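Local atomic coordinates of FAD-dependent oxidoreductase (Actinomadura kijaniata, PDB entry 3M9V), a protein that probably acts as a flavin-dependent oxidoreductase of the acyl-CoA dehydrogenase family in the biosynthesis of the sugar D-kijanose, and binds dTDP. Residues A[41-44]-A[45-49]; A[50-53]-A[54-57]; A[373-376]-A[377-381]; A[352-355]-A[356-360]. All blocks are in the same frame, centred on the assembly; numbering follows the deposited sequence. Where two conformers were deposited one is given.

Contact 1. Residues A[41-44]-A[45-49]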
loop_
_atom_site.group_PDB
_atom_site.type_symbol
_atom_site.label_atom_id
_atom_site.label_comp_id
_atom_site.label_asym_id
_atom_site.label_seq_id
_atom_site.Cartn_x
_atom_site.Cartn_y
_atom_site.Cartn_z
ATOM N N THR A 41 8.430 23.481 -25.550
ATOM C CA THR A 41 7.968 22.659 -26.667
ATOM C C THR A 41 7.471 21.267 -26.269
ATOM O O THR A 41 7.064 20.489 -27.138
ATOM C CB THR A 41 9.031 22.514 -27.793
ATOM O OG1 THR A 41 10.186 21.891 -27.220
ATOM C CG2 THR A 41 9.464 23.900 -28.322
ATOM N N ALA A 42 7.502 20.956 -24.974
ATOM C CA ALA A 42 7.207 19.589 -24.513
ATOM C C ALA A 42 5.819 19.110 -24.924
ATOM O O ALA A 42 5.680 17.993 -25.441
ATOM C CB ALA A 42 7.403 19.415 -22.998
ATOM N N ALA A 43 4.803 19.953 -24.742
ATOM C CA ALA A 43 3.420 19.523 -24.988
ATOM C C ALA A 43 3.196 19.194 -26.457
ATOM O O ALA A 43 2.492 18.245 -26.794
ATOM C CB ALA A 43 2.355 20.582 -24.530
ATOM N N GLU A 44 3.772 20.005 -27.344
ATOM C CA GLU A 44 3.550 19.799 -28.775
ATOM C C GLU A 44 4.224 18.483 -29.156
ATOM O O GLU A 44 3.660 17.692 -29.918
ATOM C CB GLU A 44 4.224 20.938 -29.548
ATOM C CG GLU A 44 4.448 20.652 -31.034
ATOM C CD GLU A 44 5.583 21.471 -31.664
ATOM O OE1 GLU A 44 6.345 20.914 -32.493
ATOM O OE2 GLU A 44 5.734 22.671 -31.337
ATOM N N HIS A 45 5.451 18.237 -28.703
ATOM C CA HIS A 45 6.125 16.999 -29.123
ATOM C C HIS A 45 5.458 15.727 -28.585
ATOM O O HIS A 45 5.467 14.677 -29.226
ATOM C CB HIS A 45 7.603 17.042 -28.754
ATOM C CG HIS A 45 8.364 18.044 -29.571
ATOM N ND1 HIS A 45 8.481 17.943 -30.943
ATOM C CD2 HIS A 45 8.997 19.189 -29.223
ATOM C CE1 HIS A 45 9.205 18.949 -31.401
ATOM N NE2 HIS A 45 9.524 19.722 -30.376
ATOM N N ASP A 46 4.912 15.818 -27.378
ATOM C CA ASP A 46 4.126 14.719 -26.838
ATOM C C ASP A 46 2.857 14.463 -27.643
ATOM O O ASP A 46 2.490 13.327 -27.929
ATOM C CB ASP A 46 3.773 15.032 -25.382
ATOM C CG ASP A 46 2.797 14.031 -24.796
ATOM O OD1 ASP A 46 3.121 12.857 -24.539
ATOM O OD2 ASP A 46 1.641 14.394 -24.563
ATOM N N ARG A 47 2.141 15.535 -27.968
ATOM C CA ARG A 47 0.914 15.397 -28.731
ATOM C C ARG A 47 1.243 14.726 -30.062
ATOM O O ARG A 47 0.684 13.687 -30.409
ATOM C CB ARG A 47 0.330 16.798 -28.903
ATOM C CG ARG A 47 -0.912 16.856 -29.768
ATOM C CD ARG A 47 -1.428 18.305 -29.876
ATOM N NE ARG A 47 -1.109 19.089 -28.678
ATOM C CZ ARG A 47 -0.388 20.211 -28.655
ATOM N NH1 ARG A 47 0.101 20.705 -29.783
ATOM N NH2 ARG A 47 -0.149 20.851 -27.513
ATOM N N ASP A 48 2.205 15.261 -30.799
ATOM C CA ASP A 48 2.487 14.723 -32.127
ATOM C C ASP A 48 3.405 13.505 -32.121
ATOM O O ASP A 48 3.512 12.878 -33.158
ATOM C CB ASP A 48 3.195 15.748 -33.023
ATOM C CG ASP A 48 2.411 17.049 -33.180
ATOM O OD1 ASP A 48 1.169 17.005 -33.107
ATOM O OD2 ASP A 48 3.045 18.106 -33.359
ATOM N N GLY A 49 4.111 13.196 -31.036
ATOM C CA GLY A 49 4.969 12.010 -31.028
ATOM C C GLY A 49 6.262 12.246 -31.794
ATOM O O GLY A 49 6.749 11.359 -32.484
HETATM O O HOH W 1 0.732 17.186 -24.802
HETATM O O HOH W 2 5.579 18.327 -33.292
#
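The carbonyl oxygen of A43 is gripped twice: R47 N donates to A43 O at 3.0 Å, tilted 26° from the carbonyl plane, and a water donates to the same oxygen at 2.9 Å. That water also donates to D46 OD2, whose charge is met by R378 in a salt bridge. The guanidinium of R47, its chain bent at chi3 (-30°), folds back so that one face lies over A43 O, with NH2 3.9 Å from A43 CB. Two residues earlier, H45 N bonds T41 O, and the imidazole of H45 runs beside the T41 side chain: T41 OG1 sits in the ring plane at its edge, 3.6 Å from H45 CD2. E44 approaches the ring from another direction, its OE1 over one face and 3.6 Å from H45 CE1. A second water joins E44 OE1 to D48 OD2, two carboxylate oxygens 4.4 Å apart that probably repel each other weakly. H45 ND1 is taken by T50, just past the turn. With an alanine in place of H45, the T50 hydroxyl would probably be left without its imidazole mate and a gap would open beside T41. G49, with positive phi, is first to leave the helical conformation, though its N still bonds H45 O weakly, as is common at the C-terminal end of an alpha helix, here helix 35-48 of the N-terminal acyl-CoA dehydrogenase domain.

Contact 2. Residues A[50-53]-A[54-57]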
loop_
_atom_site.group_PDB
_atom_site.type_symbol
_atom_site.label_atom_id
_atom_site.label_comp_id
_atom_site.label_asym_id
_atom_site.label_seq_id
_atom_site.Cartn_x
_atom_site.Cartn_y
_atom_site.Cartn_z
ATOM N N THR A 50 6.822 13.450 -31.719
ATOM C CA THR A 50 7.936 13.783 -32.598
ATOM C C THR A 50 9.127 14.175 -31.735
ATOM O O THR A 50 8.994 14.706 -30.629
ATOM C CB THR A 50 7.610 15.001 -33.512
ATOM O OG1 THR A 50 7.278 16.134 -32.699
ATOM C CG2 THR A 50 6.469 14.700 -34.492
ATOM N N PHE A 51 10.314 13.911 -32.260
ATOM C CA PHE A 51 11.533 14.066 -31.486
ATOM C C PHE A 51 11.934 15.552 -31.516
ATOM O O PHE A 51 11.788 16.211 -32.543
ATOM C CB PHE A 51 12.592 13.150 -32.099
ATOM C CG PHE A 51 13.846 13.110 -31.307
ATOM C CD1 PHE A 51 13.971 12.237 -30.225
ATOM C CD2 PHE A 51 14.880 13.991 -31.615
ATOM C CE1 PHE A 51 15.135 12.251 -29.466
ATOM C CE2 PHE A 51 16.051 13.997 -30.865
ATOM C CZ PHE A 51 16.177 13.133 -29.787
ATOM N N PRO A 52 12.408 16.114 -30.395
ATOM C CA PRO A 52 12.726 17.543 -30.439
ATOM C C PRO A 52 14.114 17.796 -31.050
ATOM O O PRO A 52 15.082 17.995 -30.318
ATOM C CB PRO A 52 12.711 17.909 -28.952
ATOM C CG PRO A 52 13.317 16.660 -28.283
ATOM C CD PRO A 52 12.659 15.525 -29.062
ATOM N N THR A 53 14.239 17.759 -32.379
ATOM C CA THR A 53 15.559 17.804 -33.001
ATOM C C THR A 53 16.253 19.122 -32.686
ATOM O O THR A 53 17.474 19.162 -32.551
ATOM C CB THR A 53 15.491 17.657 -34.533
ATOM O OG1 THR A 53 14.556 18.618 -35.032
ATOM C CG2 THR A 53 15.048 16.245 -34.922
ATOM N N ASP A 54 15.483 20.191 -32.521
ATOM C CA ASP A 54 16.092 21.499 -32.243
ATOM C C ASP A 54 16.717 21.620 -30.856
ATOM O O ASP A 54 17.701 22.349 -30.633
ATOM C CB ASP A 54 15.066 22.645 -32.364
ATOM C CG ASP A 54 13.730 22.319 -31.699
ATOM O OD1 ASP A 54 13.114 23.153 -30.995
ATOM O OD2 ASP A 54 13.290 21.165 -31.878
ATOM N N THR A 55 16.142 20.911 -29.886
ATOM C CA THR A 55 16.784 20.945 -28.573
ATOM C C THR A 55 18.151 20.292 -28.689
ATOM O O THR A 55 19.137 20.748 -28.096
ATOM C CB THR A 55 15.937 20.106 -27.590
ATOM O OG1 THR A 55 14.721 20.830 -27.375
ATOM C CG2 THR A 55 16.708 19.893 -26.298
ATOM N N PHE A 56 18.196 19.176 -29.416
ATOM C CA PHE A 56 19.459 18.449 -29.535
ATOM C C PHE A 56 20.468 19.186 -30.395
ATOM O O PHE A 56 21.666 19.183 -30.088
ATOM C CB PHE A 56 19.257 16.989 -29.950
ATOM C CG PHE A 56 18.851 16.173 -28.756
ATOM C CD1 PHE A 56 19.808 15.500 -27.996
ATOM C CD2 PHE A 56 17.521 16.182 -28.339
ATOM C CE1 PHE A 56 19.419 14.817 -26.827
ATOM C CE2 PHE A 56 17.141 15.511 -27.169
ATOM C CZ PHE A 56 18.094 14.825 -26.419
ATOM N N ASP A 57 19.981 19.892 -31.413
ATOM C CA ASP A 57 20.933 20.753 -32.123
ATOM C C ASP A 57 21.565 21.765 -31.170
ATOM O O ASP A 57 22.777 21.951 -31.186
ATOM C CB ASP A 57 20.333 21.460 -33.343
ATOM C CG ASP A 57 20.053 20.513 -34.493
ATOM O OD1 ASP A 57 20.641 19.414 -34.587
ATOM O OD2 ASP A 57 19.183 20.857 -35.317
#
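F51 and F56 form the tight part of this contact, their rings obliquely placed with centroids 5.1 Å apart and planes at 34°. The outer end of F51 does the touching: F51 CZ lies over one face of the F56 ring, 3.6 Å from F56 CD2. F56 swings toward it with CG opposite its own carbonyl carbon (chi1 -80°), which also brings the ring alongside P52, where P52 CG is 4.1 Å from F56 CE2. At the edge of the F56 ring, in its plane, lies P52 O, 3.6 Å from F56 CD2. Replacing F56 with a serine would probably open a gap beneath the end of F51 and leave that ring freer to turn. P52 is the N-cap residue of helix 53-61 and the centre of an inverse gamma turn; its carbonyl receives two weak bonds, from T55 N at 3.1 Å and F56 N at 3.5 Å. The first sound helical bond follows, D57 N to T53 O at 2.8 Å. Helix 96-118 covers the packed side, with A101 against both phenylalanines and T98 against P52 and T55. The other side is looser and more open to solvent: T53 and D57 are exposed, and the D57 carboxylate lies beside T53 O, its OD2 3.7 Å away, while its charge pairs with R60. D54, partly exposed, sends its carboxylate to R37 of helix 35-48.

Contact 3. Residues A[373-376]-A[377-381]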
loop_
_atom_site.group_PDB
_atom_site.type_symbol
_atom_site.label_atom_id
_atom_site.label_comp_id
_atom_site.label_asym_id
_atom_site.label_seq_id
_atom_site.Cartn_x
_atom_site.Cartn_y
_atom_site.Cartn_z
ATOM N N LEU A 373 0.037 17.192 -15.652
ATOM C CA LEU A 373 0.028 16.002 -14.801
ATOM C C LEU A 373 -0.366 14.755 -15.606
ATOM O O LEU A 373 0.025 13.641 -15.246
ATOM C CB LEU A 373 -0.913 16.130 -13.600
ATOM C CG LEU A 373 -0.376 17.009 -12.452
ATOM C CD1 LEU A 373 -1.431 17.094 -11.343
ATOM C CD2 LEU A 373 0.904 16.404 -11.867
ATOM N N ALA A 374 -1.172 14.956 -16.652
ATOM C CA ALA A 374 -1.725 13.870 -17.442
ATOM C C ALA A 374 -0.572 13.305 -18.244
ATOM O O ALA A 374 -0.479 12.093 -18.446
ATOM C CB ALA A 374 -2.804 14.406 -18.371
ATOM N N ARG A 375 0.326 14.177 -18.688
ATOM C CA ARG A 375 1.528 13.671 -19.344
ATOM C C ARG A 375 2.518 12.997 -18.374
ATOM O O ARG A 375 3.154 11.994 -18.716
ATOM C CB ARG A 375 2.224 14.796 -20.131
ATOM C CG ARG A 375 3.512 14.325 -20.814
ATOM C CD ARG A 375 4.156 15.363 -21.743
ATOM N NE ARG A 375 4.694 16.535 -21.062
ATOM C CZ ARG A 375 4.085 17.715 -20.970
ATOM N NH1 ARG A 375 4.684 18.704 -20.334
ATOM N NH2 ARG A 375 2.871 17.938 -21.457
ATOM N N LEU A 376 2.702 13.559 -17.184
ATOM C CA LEU A 376 3.620 13.009 -16.181
ATOM C C LEU A 376 3.114 11.633 -15.746
ATOM O O LEU A 376 3.922 10.711 -15.566
ATOM C CB LEU A 376 3.644 13.919 -14.963
ATOM C CG LEU A 376 4.212 15.314 -15.283
ATOM C CD1 LEU A 376 4.602 16.044 -14.002
ATOM C CD2 LEU A 376 5.446 15.208 -16.182
ATOM N N LEU A 377 1.792 11.475 -15.657
ATOM C CA LEU A 377 1.297 10.143 -15.325
ATOM C C LEU A 377 1.669 9.075 -16.373
ATOM O O LEU A 377 1.944 7.906 -16.049
ATOM C CB LEU A 377 -0.219 10.172 -15.120
ATOM C CG LEU A 377 -0.834 8.802 -14.767
ATOM C CD1 LEU A 377 -0.545 8.436 -13.299
ATOM C CD2 LEU A 377 -2.356 8.797 -14.932
ATOM N N ARG A 378 1.592 9.456 -17.645
ATOM C CA ARG A 378 2.083 8.555 -18.683
ATOM C C ARG A 378 3.595 8.380 -18.684
ATOM O O ARG A 378 4.068 7.241 -18.844
ATOM C CB ARG A 378 1.601 9.038 -20.054
ATOM C CG ARG A 378 0.069 9.070 -20.078
ATOM C CD ARG A 378 -0.491 9.443 -21.479
ATOM N NE ARG A 378 -0.501 10.887 -21.682
ATOM C CZ ARG A 378 0.401 11.545 -22.417
ATOM N NH1 ARG A 378 0.334 12.853 -22.587
ATOM N NH2 ARG A 378 1.378 10.918 -23.059
ATOM N N ASP A 379 4.349 9.477 -18.603
ATOM C CA ASP A 379 5.803 9.301 -18.716
ATOM C C ASP A 379 6.365 8.529 -17.522
ATOM O O ASP A 379 7.369 7.814 -17.638
ATOM C CB ASP A 379 6.562 10.632 -18.750
ATOM C CG ASP A 379 6.277 11.398 -20.015
ATOM O OD1 ASP A 379 5.741 10.805 -20.962
ATOM O OD2 ASP A 379 6.569 12.599 -20.028
ATOM N N VAL A 380 5.753 8.708 -16.355
ATOM C CA VAL A 380 6.380 8.145 -15.148
ATOM C C VAL A 380 6.346 6.610 -15.156
ATOM O O VAL A 380 7.102 5.996 -14.393
ATOM C CB VAL A 380 5.819 8.678 -13.800
ATOM C CG1 VAL A 380 4.507 7.992 -13.486
ATOM C CG2 VAL A 380 6.804 8.428 -12.631
ATOM N N GLN A 381 5.520 6.005 -16.010
ATOM C CA GLN A 381 5.379 4.547 -16.054
ATOM C C GLN A 381 6.532 3.869 -16.801
ATOM O O GLN A 381 6.731 2.669 -16.627
ATOM C CB GLN A 381 4.038 4.113 -16.670
ATOM C CG GLN A 381 2.772 4.854 -16.159
ATOM C CD GLN A 381 2.468 4.576 -14.694
ATOM O OE1 GLN A 381 2.879 3.553 -14.134
ATOM N NE2 GLN A 381 1.803 5.525 -14.045
#
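The R375 and D379 side chains run alongside each other and meet through the aliphatic arginine stem: R375 CG is 3.6 Å from D379 OD2. The charged ends stay further apart, R375 NE being 4.5 Å from D379 OD2, too far for a salt bridge, the guanidinium and carboxylate planes 52° apart. R378 crosses R375 from the next turn, one face of its guanidinium over R375 CA and its NH1 3.7 Å from R375 CB. The bend at chi3 (-83°) turns the group back along the helix. Behind them the backbone holds the spacing, with D379 N to R375 O and V380 N to L376 O at 2.8 Å. Q381 folds back so that NE2 donates to L377 O at 3.1 Å, in the carbonyl plane. Outer partners fix the polar ends: D46 anchors R378, with the same chain's L217 carbonyl, and M219 N bonds D379 OD1. R375 rests on A42, A43 and D46 of helix 35-48; L373 and L376 face helix 264-283, V380 meets helices 264-283 and 329-362, and L217 of the second subunit packs on A374, L377 and R378. Helix 372-379 is wedged between N-terminal and C-terminal helices at a subunit interface.

Contact 4. Residues A[352-355]-A[356-360]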
loop_
_atom_site.group_PDB
_atom_site.type_symbol
_atom_site.label_atom_id
_atom_site.label_comp_id
_atom_site.label_asym_id
_atom_site.label_seq_id
_atom_site.Cartn_x
_atom_site.Cartn_y
_atom_site.Cartn_z
ATOM N N PRO A 352 5.628 6.504 -9.511
ATOM C CA PRO A 352 4.239 6.605 -9.990
ATOM C C PRO A 352 3.182 6.887 -8.918
ATOM O O PRO A 352 2.184 7.562 -9.202
ATOM C CB PRO A 352 3.956 5.226 -10.619
ATOM C CG PRO A 352 5.273 4.724 -11.018
ATOM C CD PRO A 352 6.282 5.269 -10.004
ATOM N N GLU A 353 3.397 6.404 -7.697
ATOM C CA GLU A 353 2.488 6.688 -6.591
ATOM C C GLU A 353 2.441 8.178 -6.302
ATOM O O GLU A 353 1.370 8.770 -6.160
ATOM C CB GLU A 353 2.950 6.040 -5.281
ATOM C CG GLU A 353 2.214 4.793 -4.880
ATOM C CD GLU A 353 2.889 4.153 -3.666
ATOM O OE1 GLU A 353 3.181 2.933 -3.734
ATOM O OE2 GLU A 353 3.126 4.899 -2.679
ATOM N N ILE A 354 3.605 8.799 -6.165
ATOM C CA ILE A 354 3.587 10.251 -6.000
ATOM C C ILE A 354 2.801 10.972 -7.115
ATOM O O ILE A 354 1.966 11.864 -6.867
ATOM C CB ILE A 354 5.047 10.734 -5.951
ATOM C CG1 ILE A 354 5.703 10.227 -4.659
ATOM C CG2 ILE A 354 5.121 12.251 -6.126
ATOM C CD1 ILE A 354 7.217 10.381 -4.698
ATOM N N VAL A 355 3.076 10.614 -8.367
ATOM C CA VAL A 355 2.472 11.362 -9.466
ATOM C C VAL A 355 0.964 11.159 -9.334
ATOM O O VAL A 355 0.187 12.120 -9.388
ATOM C CB VAL A 355 2.964 10.891 -10.862
ATOM C CG1 VAL A 355 2.116 11.503 -11.955
ATOM C CG2 VAL A 355 4.445 11.266 -11.093
ATOM N N SER A 356 0.556 9.902 -9.156
ATOM C CA SER A 356 -0.871 9.640 -9.013
ATOM C C SER A 356 -1.518 10.457 -7.889
ATOM O O SER A 356 -2.566 11.085 -8.085
ATOM C CB SER A 356 -1.145 8.133 -8.912
ATOM O OG SER A 356 -2.518 7.905 -8.669
ATOM N N ASP A 357 -0.887 10.523 -6.723
ATOM C CA ASP A 357 -1.496 11.263 -5.616
ATOM C C ASP A 357 -1.626 12.756 -5.921
ATOM O O ASP A 357 -2.477 13.384 -5.327
ATOM C CB ASP A 357 -0.740 11.133 -4.290
ATOM C CG ASP A 357 -0.915 9.758 -3.667
ATOM O OD1 ASP A 357 -0.157 9.422 -2.740
ATOM O OD2 ASP A 357 -1.776 8.982 -4.121
ATOM N N CYS A 358 -0.735 13.308 -6.742
ATOM C CA CYS A 358 -0.760 14.695 -7.190
ATOM C C CYS A 358 -2.014 15.078 -7.976
ATOM O O CYS A 358 -2.512 16.212 -7.879
ATOM C CB CYS A 358 0.505 15.065 -7.966
ATOM S SG CYS A 358 1.958 15.221 -6.904
ATOM N N LEU A 359 -2.541 14.115 -8.720
ATOM C CA LEU A 359 -3.782 14.305 -9.456
ATOM C C LEU A 359 -4.964 14.439 -8.508
ATOM O O LEU A 359 -5.914 15.169 -8.813
ATOM C CB LEU A 359 -4.031 13.127 -10.406
ATOM C CG LEU A 359 -3.315 13.246 -11.770
ATOM C CD1 LEU A 359 -1.945 12.605 -11.746
ATOM C CD2 LEU A 359 -4.050 12.603 -12.917
ATOM N N SER A 360 -4.922 13.707 -7.400
ATOM C CA SER A 360 -5.930 13.899 -6.366
ATOM C C SER A 360 -5.864 15.321 -5.793
ATOM O O SER A 360 -6.916 15.869 -5.488
ATOM C CB SER A 360 -5.750 12.903 -5.220
ATOM O OG SER A 360 -5.897 11.601 -5.745
#
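V355 holds CG1 opposite its backbone N (chi1 169°), and L359, with chi1 -84° and chi2 91°, turns CD1 back toward it, so that the two methyl carbons V355 CG1 and L359 CD1 come within 4.2 Å. They lie one turn apart on the long helix 329-362, part of the C-terminal helical bundle of the acyl-CoA dehydrogenase fold. I354 and C358, one residue back along the helix, make a looser pair, I354 CG2 being 4.4 Å from C358 SG. Sound backbone bonds run from S356 N to P352 O at 2.9 Å, from D357 N to E353 O at 2.9 Å and from C358 N to I354 O at 3.1 Å. After them the pattern slackens: V355 O receives two weak bonds, from C358 N and from L359 N. Helix 264-283 covers the apolar side, with A271 on I354 and A274 on both V355 and C358; E353 reaches across to R303 of helix 291-323 in a salt bridge. R384 of the second subunit bonds S356 O and S360 OG and packs on L359. The carboxylate of D357 turns beside its own helix, where D357 CG stands 3.5 Å from E353 O.

Contacts 1 and 2 follow each other in the N-terminal domain and are joined by H45 ND1 and T50 OG1, 2.8 Å apart, probably hydrogen-bonded. Contact 3 ties this region to the C-terminal domain: D46 OD2 and R378 NH1 form a salt bridge of 2.8 Å. Contact 4 backs contact 3 from the other side, V355 CG1 lying 3.7 Å from L377 N, and both reach the second subunit. Contacts 2 and 4 are the most distant, with centres about 29 Å apart. Of the FMN site, which holds no FMN in this chain, S173 lies about 7 Å from F51 of contact 2, and F385 about 9 Å from V380 and from P352, measured between side chains.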